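Local coordinates for F5/8 type C domain protein (Clostridium perfringens, PDB 7JRM) that probably binds mucin glycans through a carbohydrate-binding module, as part of ZmpB, a peptidase that recognises and hydrolyses O-glycosylated mucins, at residues N235-E240 / S278-L283; K242-N247 / E255-A260; E265-L268 / E274-N277; D23-I28 / V42-S47. All blocks are in the same frame, centred on the assembly; numbering follows the deposited sequence.

Contact 1 (N235-E240 / S278-L283); sequences NKAIEE and SALEEL
The helical segments 235-240 and 278-283 run in roughly the same direction, their axes 36° apart and 10.1 Å from each other at closest approach, and A237 and L280 form the nearest pair of backbones, with CA atoms 7.3 Å apart. Two leucines on one helix reach across to a small residue on the other. The methyl of A237 is met by both: its CB lies 3.8 Å from L280 CD1 and 3.7 Å from L283 CD2. L283 does more, because CD2 also comes within 3.7 Å of I238 CG1, so this single methyl touches both A237 and I238. CG of L283 is anti to the backbone N (chi1 175°), an orientation that carries the branched end across the interface, and the side chains of L283 and I238 cross at about a right angle. L280 takes part through CD1, as its CB does not point straight at the facing helix. The joint is wholly apolar; charge appears away from it, where K236 NZ bridges to E240 OE1 at 3.1 Å one turn along its own helix, meeting the carboxylate from the syn side and 26° out of its plane. This is packing of the first helix of a three-helix bundle on the third. Helix 251-270 completes the core, with L268 against I238.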
loop_
_atom_site.group_PDB
_atom_site.type_symbol
_atom_site.label_atom_id
_atom_site.label_comp_id
_atom_site.label_asym_id
_atom_site.label_seq_id
_atom_site.Cartn_x
_atom_site.Cartn_y
_atom_site.Cartn_z
ATOM N N ASN A 235 0.961 -11.550 0.977
ATOM C CA ASN A 235 -0.303 -11.176 1.601
ATOM C C ASN A 235 -0.489 -11.891 2.933
ATOM O O ASN A 235 -1.004 -11.306 3.894
ATOM C CB ASN A 235 -1.469 -11.491 0.663
ATOM C CG ASN A 235 -2.096 -10.246 0.072
ATOM O OD1 ASN A 235 -2.340 -9.265 0.775
ATOM N ND2 ASN A 235 -2.366 -10.279 -1.228
ATOM N N LYS A 236 -0.072 -13.156 3.007
ATOM C CA LYS A 236 -0.205 -13.913 4.247
ATOM C C LYS A 236 0.680 -13.337 5.347
ATOM O O LYS A 236 0.250 -13.226 6.501
ATOM C CB LYS A 236 0.136 -15.381 3.995
ATOM C CG LYS A 236 -0.164 -16.308 5.160
ATOM C CD LYS A 236 0.162 -17.750 4.803
ATOM C CE LYS A 236 0.273 -18.618 6.044
ATOM N NZ LYS A 236 1.488 -18.295 6.841
ATOM N N ALA A 237 1.915 -12.963 5.007
ATOM C CA ALA A 237 2.822 -12.413 6.010
ATOM C C ALA A 237 2.388 -11.027 6.468
ATOM O O ALA A 237 2.571 -10.679 7.641
ATOM C CB ALA A 237 4.247 -12.369 5.460
ATOM N N ILE A 238 1.815 -10.225 5.568
ATOM C CA ILE A 238 1.383 -8.880 5.938
ATOM C C ILE A 238 0.195 -8.945 6.890
ATOM O O ILE A 238 0.157 -8.246 7.910
ATOM C CB ILE A 238 1.052 -8.057 4.679
ATOM C CG1 ILE A 238 2.333 -7.640 3.957
ATOM C CG2 ILE A 238 0.224 -6.831 5.041
ATOM C CD1 ILE A 238 2.088 -6.989 2.616
ATOM N N GLU A 239 -0.792 -9.787 6.573
ATOM C CA GLU A 239 -1.982 -9.886 7.414
ATOM C C GLU A 239 -1.631 -10.365 8.816
ATOM O O GLU A 239 -2.192 -9.879 9.806
ATOM C CB GLU A 239 -3.005 -10.820 6.767
ATOM C CG GLU A 239 -3.629 -10.276 5.493
ATOM C CD GLU A 239 -4.035 -8.820 5.612
ATOM O OE1 GLU A 239 -4.777 -8.481 6.559
ATOM O OE2 GLU A 239 -3.611 -8.013 4.758
ATOM N N GLU A 240 -0.704 -11.319 8.923
ATOM C CA GLU A 240 -0.278 -11.781 10.239
ATOM C C GLU A 240 0.565 -10.732 10.953
ATOM O O GLU A 240 0.542 -10.657 12.186
ATOM C CB GLU A 240 0.492 -13.094 10.110
ATOM C CG GLU A 240 -0.368 -14.268 9.665
ATOM C CD GLU A 240 0.448 -15.505 9.341
ATOM O OE1 GLU A 240 -0.117 -16.453 8.756
ATOM O OE2 GLU A 240 1.652 -15.529 9.672
ATOM N N SER A 278 11.377 -9.834 -2.446
ATOM C CA SER A 278 12.311 -9.092 -1.605
ATOM C C SER A 278 11.603 -8.490 -0.398
ATOM O O SER A 278 12.146 -8.494 0.713
ATOM C CB SER A 278 13.004 -8.002 -2.422
ATOM O OG SER A 278 14.010 -7.355 -1.660
ATOM N N ALA A 279 10.389 -7.968 -0.595
ATOM C CA ALA A 279 9.630 -7.425 0.525
ATOM C C ALA A 279 9.234 -8.522 1.504
ATOM O O ALA A 279 9.204 -8.294 2.719
ATOM C CB ALA A 279 8.392 -6.689 0.012
ATOM N N LEU A 280 8.929 -9.718 0.995
ATOM C CA LEU A 280 8.574 -10.827 1.874
ATOM C C LEU A 280 9.756 -11.247 2.739
ATOM O O LEU A 280 9.597 -11.482 3.943
ATOM C CB LEU A 280 8.067 -12.009 1.047
ATOM C CG LEU A 280 7.908 -13.340 1.787
ATOM C CD1 LEU A 280 6.850 -13.228 2.873
ATOM C CD2 LEU A 280 7.567 -14.458 0.815
ATOM N N GLU A 281 10.948 -11.342 2.145
ATOM C CA GLU A 281 12.129 -11.726 2.913
ATOM C C GLU A 281 12.454 -10.689 3.980
ATOM O O GLU A 281 12.839 -11.041 5.101
ATOM C CB GLU A 281 13.320 -11.927 1.975
ATOM N N GLU A 282 12.304 -9.404 3.652
ATOM C CA GLU A 282 12.563 -8.356 4.634
ATOM C C GLU A 282 11.509 -8.359 5.735
ATOM O O GLU A 282 11.837 -8.199 6.916
ATOM C CB GLU A 282 12.621 -6.994 3.944
ATOM C CG GLU A 282 12.376 -5.806 4.865
ATOM C CD GLU A 282 13.577 -5.476 5.734
ATOM O OE1 GLU A 282 14.661 -6.051 5.500
ATOM O OE2 GLU A 282 13.437 -4.636 6.648
ATOM N N LEU A 283 10.237 -8.546 5.367
ATOM C CA LEU A 283 9.176 -8.597 6.368
ATOM C C LEU A 283 9.369 -9.774 7.316
ATOM O O LEU A 283 9.158 -9.645 8.528
ATOM C CB LEU A 283 7.812 -8.675 5.683
ATOM C CG LEU A 283 6.589 -8.850 6.586
ATOM C CD1 LEU A 283 6.540 -7.768 7.655
ATOM C CD2 LEU A 283 5.311 -8.847 5.761
#

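Contact 2 (K242-N247 / E255-A260); sequences KKLDLN and EALKNA
Backbone hydrogen bonds from N259 N to E255 O and from A260 N to A256 O, both 2.9 Å, shape the helical turn that presents L257 to L246 and L244. The contact is a small leucine cluster that fastens the loop after helix 232-242 to the second turn of the next helix. L257 meets both loop residues with one branch: CD2 is 3.9 Å from L246 CD1 and, less closely, 4.4 Å from L244 CD1. The side chains of L246 and L257 cross at about a right angle. The first torsions differ: CG of L257 is anti to the backbone N (chi1 171°), whereas CG of L246 is anti to the carbonyl carbon (chi1 -57°). The loop begins to coil into a 3-10 turn at L246, where a weak hydrogen bond joins N247 N to D245 OD2 at 3.3 Å. D245 and N247 themselves lie on the exposed side, so the apolar link depends on the leucines. Beyond the cluster, M287 of helix 273-288 and L290 touch both L244 and L257. The loop thus closes one end of the three-helix bundle, with L257 lying between it and helix 273-288.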
loop_
_atom_site.group_PDB
_atom_site.type_symbol
_atom_site.label_atom_id
_atom_site.label_comp_id
_atom_site.label_asym_id
_atom_site.label_seq_id
_atom_site.Cartn_x
_atom_site.Cartn_y
_atom_site.Cartn_z
ATOM N N LYS A 242 0.152 -7.384 10.547
ATOM C CA LYS A 242 -0.780 -6.338 10.953
ATOM C C LYS A 242 -1.605 -6.726 12.174
ATOM O O LYS A 242 -2.236 -5.849 12.775
ATOM C CB LYS A 242 -1.706 -5.984 9.788
ATOM C CG LYS A 242 -1.039 -5.139 8.710
ATOM C CD LYS A 242 -2.042 -4.630 7.686
ATOM C CE LYS A 242 -2.977 -5.734 7.218
ATOM N NZ LYS A 242 -3.823 -5.288 6.076
ATOM N N LYS A 243 -1.615 -8.004 12.551
ATOM C CA LYS A 243 -2.337 -8.454 13.735
ATOM C C LYS A 243 -1.586 -8.181 15.031
ATOM O O LYS A 243 -2.175 -8.324 16.108
ATOM C CB LYS A 243 -2.633 -9.952 13.630
ATOM C CG LYS A 243 -4.087 -10.287 13.344
ATOM C CD LYS A 243 -4.232 -11.707 12.820
ATOM C CE LYS A 243 -3.381 -12.684 13.617
ATOM N NZ LYS A 243 -3.307 -14.019 12.961
ATOM N N LEU A 244 -0.317 -7.794 14.955
ATOM C CA LEU A 244 0.497 -7.579 16.142
ATOM C C LEU A 244 0.291 -6.175 16.697
ATOM O O LEU A 244 -0.014 -5.230 15.965
ATOM C CB LEU A 244 1.977 -7.799 15.826
ATOM C CG LEU A 244 2.366 -9.220 15.416
ATOM C CD1 LEU A 244 3.866 -9.326 15.199
ATOM C CD2 LEU A 244 1.898 -10.225 16.457
ATOM N N ASP A 245 0.467 -6.050 18.010
ATOM C CA ASP A 245 0.330 -4.774 18.704
ATOM C C ASP A 245 1.706 -4.129 18.810
ATOM O O ASP A 245 2.564 -4.598 19.565
ATOM C CB ASP A 245 -0.295 -4.978 20.082
ATOM C CG ASP A 245 -0.890 -3.704 20.648
ATOM O OD1 ASP A 245 -1.744 -3.799 21.557
ATOM O OD2 ASP A 245 -0.508 -2.607 20.190
ATOM N N LEU A 246 1.914 -3.047 18.056
ATOM C CA LEU A 246 3.217 -2.392 18.013
ATOM C C LEU A 246 3.602 -1.761 19.345
ATOM O O LEU A 246 4.785 -1.472 19.560
ATOM C CB LEU A 246 3.245 -1.329 16.912
ATOM C CG LEU A 246 2.922 -1.729 15.464
ATOM C CD1 LEU A 246 3.641 -3.019 15.082
ATOM C CD2 LEU A 246 1.418 -1.825 15.187
ATOM N N ASN A 247 2.638 -1.537 20.241
ATOM C CA ASN A 247 2.952 -0.971 21.548
ATOM C C ASN A 247 3.718 -1.946 22.434
ATOM O O ASN A 247 4.418 -1.509 23.352
ATOM C CB ASN A 247 1.668 -0.531 22.254
ATOM C CG ASN A 247 1.347 0.931 22.021
ATOM O OD1 ASN A 247 1.779 1.524 21.033
ATOM N ND2 ASN A 247 0.582 1.520 22.933
ATOM N N GLU A 255 9.309 0.200 14.706
ATOM C CA GLU A 255 9.493 1.043 13.529
ATOM C C GLU A 255 9.943 0.220 12.329
ATOM O O GLU A 255 9.445 0.408 11.213
ATOM C CB GLU A 255 10.510 2.145 13.824
ATOM C CG GLU A 255 10.168 3.494 13.219
ATOM C CD GLU A 255 9.178 4.273 14.060
ATOM O OE1 GLU A 255 9.621 5.041 14.940
ATOM O OE2 GLU A 255 7.958 4.118 13.842
ATOM N N ALA A 256 10.888 -0.700 12.543
ATOM C CA ALA A 256 11.395 -1.514 11.444
ATOM C C ALA A 256 10.307 -2.416 10.877
ATOM O O ALA A 256 10.167 -2.538 9.655
ATOM C CB ALA A 256 12.589 -2.343 11.916
ATOM N N LEU A 257 9.526 -3.058 11.750
ATOM C CA LEU A 257 8.418 -3.884 11.281
ATOM C C LEU A 257 7.379 -3.043 10.552
ATOM O O LEU A 257 6.859 -3.453 9.508
ATOM C CB LEU A 257 7.779 -4.624 12.456
ATOM C CG LEU A 257 6.479 -5.369 12.146
ATOM C CD1 LEU A 257 6.744 -6.543 11.216
ATOM C CD2 LEU A 257 5.801 -5.835 13.426
ATOM N N LYS A 258 7.069 -1.859 11.087
ATOM C CA LYS A 258 6.122 -0.966 10.427
ATOM C C LYS A 258 6.612 -0.570 9.041
ATOM O O LYS A 258 5.822 -0.492 8.092
ATOM C CB LYS A 258 5.890 0.275 11.289
ATOM C CG LYS A 258 4.815 1.212 10.769
ATOM C CD LYS A 258 3.490 0.491 10.592
ATOM C CE LYS A 258 2.774 0.963 9.339
ATOM N NZ LYS A 258 2.419 2.407 9.418
ATOM N N ASN A 259 7.916 -0.316 8.903
ATOM C CA ASN A 259 8.468 0.021 7.596
ATOM C C ASN A 259 8.415 -1.173 6.651
ATOM O O ASN A 259 8.199 -1.007 5.445
ATOM C CB ASN A 259 9.903 0.525 7.745
ATOM C CG ASN A 259 9.984 1.836 8.502
ATOM O OD1 ASN A 259 8.978 2.516 8.701
ATOM N ND2 ASN A 259 11.188 2.199 8.931
ATOM N N ALA A 260 8.607 -2.384 7.181
ATOM C CA ALA A 260 8.551 -3.576 6.341
ATOM C C ALA A 260 7.128 -3.856 5.874
ATOM O O ALA A 260 6.918 -4.292 4.735
ATOM C CB ALA A 260 9.116 -4.779 7.094
#

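Contact 3 (E265-L268 / E274-N277); sequences EEAL and ETIN
A267 faces T275 and I276 across a tight helical hairpin, in which helices 251-270 and 273-288 follow each other with a short turn between them; the CA atoms of A267 and I276 are 4.9 Å apart. The alanine methyl points at the second helix and settles on its backbone, CB lying 3.5 Å from T275 O and 3.8 Å from I276 CA. The two side chains of that helix approach A267 differently. T275 offers its methyl: CG2, anti to the backbone N, comes 4.0 Å from A267 CB, while OG1 is turned elsewhere and hydrogen-bonds to D272 just before the helix. I276 lies alongside the backbone carbonyl of A267, with CG1 anti to its own carbonyl carbon (chi1 -74°) and 4.1 Å from A267 CB. L268 directs its CB away, though its far end swings back toward the second helix, and packs on L234 and N235 of helix 232-242. I276 also touches L234, so the hairpin and the first helix share one apolar patch near this end of the three-helix bundle. The closest point is at A267 O, which S270 OG hydrogen-bonds: I276 CG1 abuts this oxygen at 3.2 Å and CD1 follows at 3.7 Å.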
loop_
_atom_site.group_PDB
_atom_site.type_symbol
_atom_site.label_atom_id
_atom_site.label_comp_id
_atom_site.label_asym_id
_atom_site.label_seq_id
_atom_site.Cartn_x
_atom_site.Cartn_y
_atom_site.Cartn_z
ATOM N N GLU A 265 3.284 -3.628 1.383
ATOM C CA GLU A 265 2.083 -3.107 0.738
ATOM C C GLU A 265 2.415 -2.457 -0.599
ATOM O O GLU A 265 1.639 -2.561 -1.557
ATOM C CB GLU A 265 1.380 -2.111 1.661
ATOM C CG GLU A 265 0.644 -2.755 2.826
ATOM C CD GLU A 265 0.283 -1.757 3.909
ATOM O OE1 GLU A 265 1.057 -0.800 4.118
ATOM O OE2 GLU A 265 -0.775 -1.930 4.551
ATOM N N GLU A 266 3.563 -1.780 -0.683
ATOM C CA GLU A 266 4.002 -1.228 -1.961
ATOM C C GLU A 266 4.308 -2.338 -2.959
ATOM O O GLU A 266 4.008 -2.209 -4.152
ATOM C CB GLU A 266 5.232 -0.342 -1.762
ATOM C CG GLU A 266 5.018 0.844 -0.840
ATOM C CD GLU A 266 6.324 1.436 -0.348
ATOM O OE1 GLU A 266 7.304 1.436 -1.123
ATOM O OE2 GLU A 266 6.373 1.898 0.810
ATOM N N ALA A 267 4.905 -3.436 -2.487
ATOM C CA ALA A 267 5.249 -4.537 -3.380
ATOM C C ALA A 267 4.009 -5.202 -3.964
ATOM O O ALA A 267 4.043 -5.676 -5.105
ATOM C CB ALA A 267 6.104 -5.565 -2.641
ATOM N N LEU A 268 2.913 -5.249 -3.200
ATOM C CA LEU A 268 1.673 -5.816 -3.724
ATOM C C LEU A 268 1.167 -5.018 -4.918
ATOM O O LEU A 268 0.695 -5.594 -5.905
ATOM C CB LEU A 268 0.609 -5.864 -2.626
ATOM C CG LEU A 268 0.858 -6.778 -1.425
ATOM C CD1 LEU A 268 -0.250 -6.622 -0.395
ATOM C CD2 LEU A 268 0.979 -8.227 -1.865
ATOM N N GLU A 274 10.016 -10.050 -8.220
ATOM C CA GLU A 274 11.176 -9.880 -7.351
ATOM C C GLU A 274 10.942 -8.809 -6.293
ATOM O O GLU A 274 11.476 -8.914 -5.182
ATOM C CB GLU A 274 12.416 -9.549 -8.183
ATOM C CG GLU A 274 12.831 -10.647 -9.161
ATOM C CD GLU A 274 13.125 -11.985 -8.494
ATOM O OE1 GLU A 274 13.366 -12.021 -7.268
ATOM O OE2 GLU A 274 13.112 -13.010 -9.207
ATOM N N THR A 275 10.158 -7.777 -6.614
ATOM C CA THR A 275 9.805 -6.785 -5.603
ATOM C C THR A 275 8.998 -7.422 -4.477
ATOM O O THR A 275 9.203 -7.106 -3.299
ATOM C CB THR A 275 9.019 -5.637 -6.239
ATOM O OG1 THR A 275 9.703 -5.176 -7.411
ATOM C CG2 THR A 275 8.868 -4.484 -5.260
ATOM N N ILE A 276 8.084 -8.330 -4.823
ATOM C CA ILE A 276 7.275 -9.003 -3.813
ATOM C C ILE A 276 8.137 -9.944 -2.980
ATOM O O ILE A 276 8.041 -9.975 -1.748
ATOM C CB ILE A 276 6.105 -9.748 -4.479
ATOM C CG1 ILE A 276 5.032 -8.756 -4.935
ATOM C CG2 ILE A 276 5.519 -10.793 -3.537
ATOM C CD1 ILE A 276 4.126 -9.292 -6.023
ATOM N N ASN A 277 8.999 -10.721 -3.643
ATOM C CA ASN A 277 9.844 -11.674 -2.929
ATOM C C ASN A 277 10.820 -10.963 -2.000
ATOM O O ASN A 277 11.072 -11.426 -0.881
ATOM C CB ASN A 277 10.597 -12.554 -3.926
ATOM C CG ASN A 277 9.686 -13.518 -4.662
ATOM O OD1 ASN A 277 8.514 -13.668 -4.318
ATOM N ND2 ASN A 277 10.224 -14.181 -5.678
#

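Contact 4 (D23-I28 / V42-S47); sequences DLMKGI and VQIKSS
M25 and I28 close on V42 to make the tight part of this contact, within an Ig-like domain. One methyl, V42 CG1, takes both partners, lying 3.6 Å from M25 CE and 3.8 Å from I28 CG2. The bends of M25 at chi2 and chi3 (-73° and -49°) turn CE toward V42, whose side chain runs past the methionine the other way. I28 is the buried member. Packing thins toward the solvent side: M25 SD comes only within 4.4 Å of I44 CD1, and I44 is itself exposed. Two overlapping turns set up the loop, a type I turn from D23 to K26, closed by K26 N to D23 O at 3.1 Å, and a type II turn from M25 to I28 with G27 at a positive phi of 85°. Around it, L24 O accepts hydrogen bonds from Y61 OH and R75 NH2. Strand 43-47, an outermost strand of its sheet, pairs with strand 55-64, the ladder broken by a classic beta bulge where K45 and S46 both face V60; I28 in turn packs on Y61 of strand 55-64 and R75 of strand 70-79.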
loop_
_atom_site.group_PDB
_atom_site.type_symbol
_atom_site.label_atom_id
_atom_site.label_comp_id
_atom_site.label_asym_id
_atom_site.label_seq_id
_atom_site.Cartn_x
_atom_site.Cartn_y
_atom_site.Cartn_z
ATOM N N ASP A 23 -16.485 -13.374 -9.479
ATOM C CA ASP A 23 -17.825 -13.821 -9.115
ATOM C C ASP A 23 -17.998 -15.239 -9.644
ATOM O O ASP A 23 -18.137 -15.445 -10.854
ATOM C CB ASP A 23 -18.889 -12.881 -9.680
ATOM C CG ASP A 23 -20.299 -13.296 -9.300
ATOM O OD1 ASP A 23 -20.457 -14.054 -8.320
ATOM O OD2 ASP A 23 -21.251 -12.859 -9.980
ATOM N N LEU A 24 -17.984 -16.217 -8.735
ATOM C CA LEU A 24 -18.056 -17.618 -9.138
ATOM C C LEU A 24 -19.397 -17.981 -9.760
ATOM O O LEU A 24 -19.501 -19.028 -10.409
ATOM C CB LEU A 24 -17.782 -18.523 -7.937
ATOM C CG LEU A 24 -16.343 -18.551 -7.422
ATOM C CD1 LEU A 24 -16.223 -19.512 -6.256
ATOM C CD2 LEU A 24 -15.379 -18.931 -8.534
ATOM N N MET A 25 -20.420 -17.150 -9.577
ATOM C CA MET A 25 -21.748 -17.409 -10.115
ATOM C C MET A 25 -22.052 -16.576 -11.354
ATOM O O MET A 25 -23.186 -16.602 -11.842
ATOM C CB MET A 25 -22.806 -17.156 -9.041
ATOM C CG MET A 25 -22.624 -17.992 -7.787
ATOM S SD MET A 25 -23.058 -19.719 -8.057
ATOM C CE MET A 25 -24.652 -19.531 -8.850
ATOM N N LYS A 26 -21.068 -15.843 -11.871
ATOM C CA LYS A 26 -21.282 -15.004 -13.044
ATOM C C LYS A 26 -21.539 -15.876 -14.269
ATOM O O LYS A 26 -20.717 -16.729 -14.617
ATOM C CB LYS A 26 -20.072 -14.100 -13.270
ATOM C CG LYS A 26 -20.097 -13.338 -14.586
ATOM C CD LYS A 26 -21.334 -12.464 -14.700
ATOM C CE LYS A 26 -21.060 -11.233 -15.549
ATOM N NZ LYS A 26 -22.152 -10.228 -15.435
ATOM N N GLY A 27 -22.682 -15.663 -14.917
ATOM C CA GLY A 27 -23.026 -16.400 -16.114
ATOM C C GLY A 27 -23.679 -17.743 -15.886
ATOM O O GLY A 27 -23.905 -18.475 -16.857
ATOM N N ILE A 28 -23.992 -18.094 -14.644
ATOM C CA ILE A 28 -24.623 -19.371 -14.330
ATOM C C ILE A 28 -26.133 -19.184 -14.306
ATOM O O ILE A 28 -26.651 -18.316 -13.593
ATOM C CB ILE A 28 -24.114 -19.922 -12.987
ATOM C CG1 ILE A 28 -22.602 -20.145 -13.042
ATOM C CG2 ILE A 28 -24.837 -21.213 -12.631
ATOM C CD1 ILE A 28 -22.174 -21.179 -14.061
ATOM N N VAL A 42 -28.910 -22.454 -7.130
ATOM C CA VAL A 42 -27.725 -23.106 -7.676
ATOM C C VAL A 42 -26.650 -23.167 -6.601
ATOM O O VAL A 42 -26.344 -22.158 -5.953
ATOM C CB VAL A 42 -27.221 -22.366 -8.925
ATOM C CG1 VAL A 42 -25.870 -22.915 -9.360
ATOM C CG2 VAL A 42 -28.234 -22.476 -10.052
ATOM N N GLN A 43 -26.078 -24.352 -6.404
ATOM C CA GLN A 43 -25.007 -24.563 -5.446
ATOM C C GLN A 43 -23.766 -25.075 -6.165
ATOM O O GLN A 43 -23.835 -25.585 -7.287
ATOM C CB GLN A 43 -25.426 -25.552 -4.350
ATOM N N ILE A 44 -22.622 -24.932 -5.504
ATOM C CA ILE A 44 -21.344 -25.369 -6.053
ATOM C C ILE A 44 -21.047 -26.771 -5.537
ATOM O O ILE A 44 -21.015 -27.003 -4.324
ATOM C CB ILE A 44 -20.216 -24.394 -5.684
ATOM C CG1 ILE A 44 -20.539 -22.989 -6.198
ATOM C CG2 ILE A 44 -18.888 -24.880 -6.245
ATOM C CD1 ILE A 44 -20.597 -21.941 -5.110
ATOM N N LYS A 45 -20.827 -27.706 -6.460
ATOM C CA LYS A 45 -20.552 -29.089 -6.093
ATOM C C LYS A 45 -19.063 -29.391 -5.993
ATOM O O LYS A 45 -18.663 -30.232 -5.180
ATOM C CB LYS A 45 -21.200 -30.039 -7.105
ATOM C CG LYS A 45 -21.159 -31.504 -6.700
ATOM C CD LYS A 45 -22.030 -32.352 -7.610
ATOM N N SER A 46 -18.235 -28.723 -6.794
ATOM C CA SER A 46 -16.802 -28.978 -6.791
ATOM C C SER A 46 -16.079 -27.760 -7.345
ATOM O O SER A 46 -16.560 -27.126 -8.288
ATOM C CB SER A 46 -16.459 -30.224 -7.617
ATOM O OG SER A 46 -15.058 -30.429 -7.674
ATOM N N SER A 47 -14.927 -27.443 -6.756
ATOM C CA SER A 47 -14.135 -26.302 -7.196
ATOM C C SER A 47 -12.737 -26.397 -6.604
ATOM O O SER A 47 -12.573 -26.805 -5.451
ATOM C CB SER A 47 -14.788 -24.976 -6.786
ATOM O OG SER A 47 -14.012 -23.872 -7.217
#

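In the fold
Contacts 1, 2 and 3 belong to one three-helix bundle. Contact 1 joins its first and third helices, whereas contacts 2 and 3 lie toward different ends of helix 251-270, their centres 17 Å apart. Contact 1 touches both: L283 CD1 meets L257 CD1 at 3.8 Å, and A279 CB meets A267 CB at 3.7 Å, so the middle helix links the three. Contact 4 belongs to the separate Ig-like domain, its centre about 32 Å from that of contact 1 and their nearest atoms about 17 Å apart. None of the four includes a calcium-site residue; S163, V206, D208, G210 and D214 provide that site.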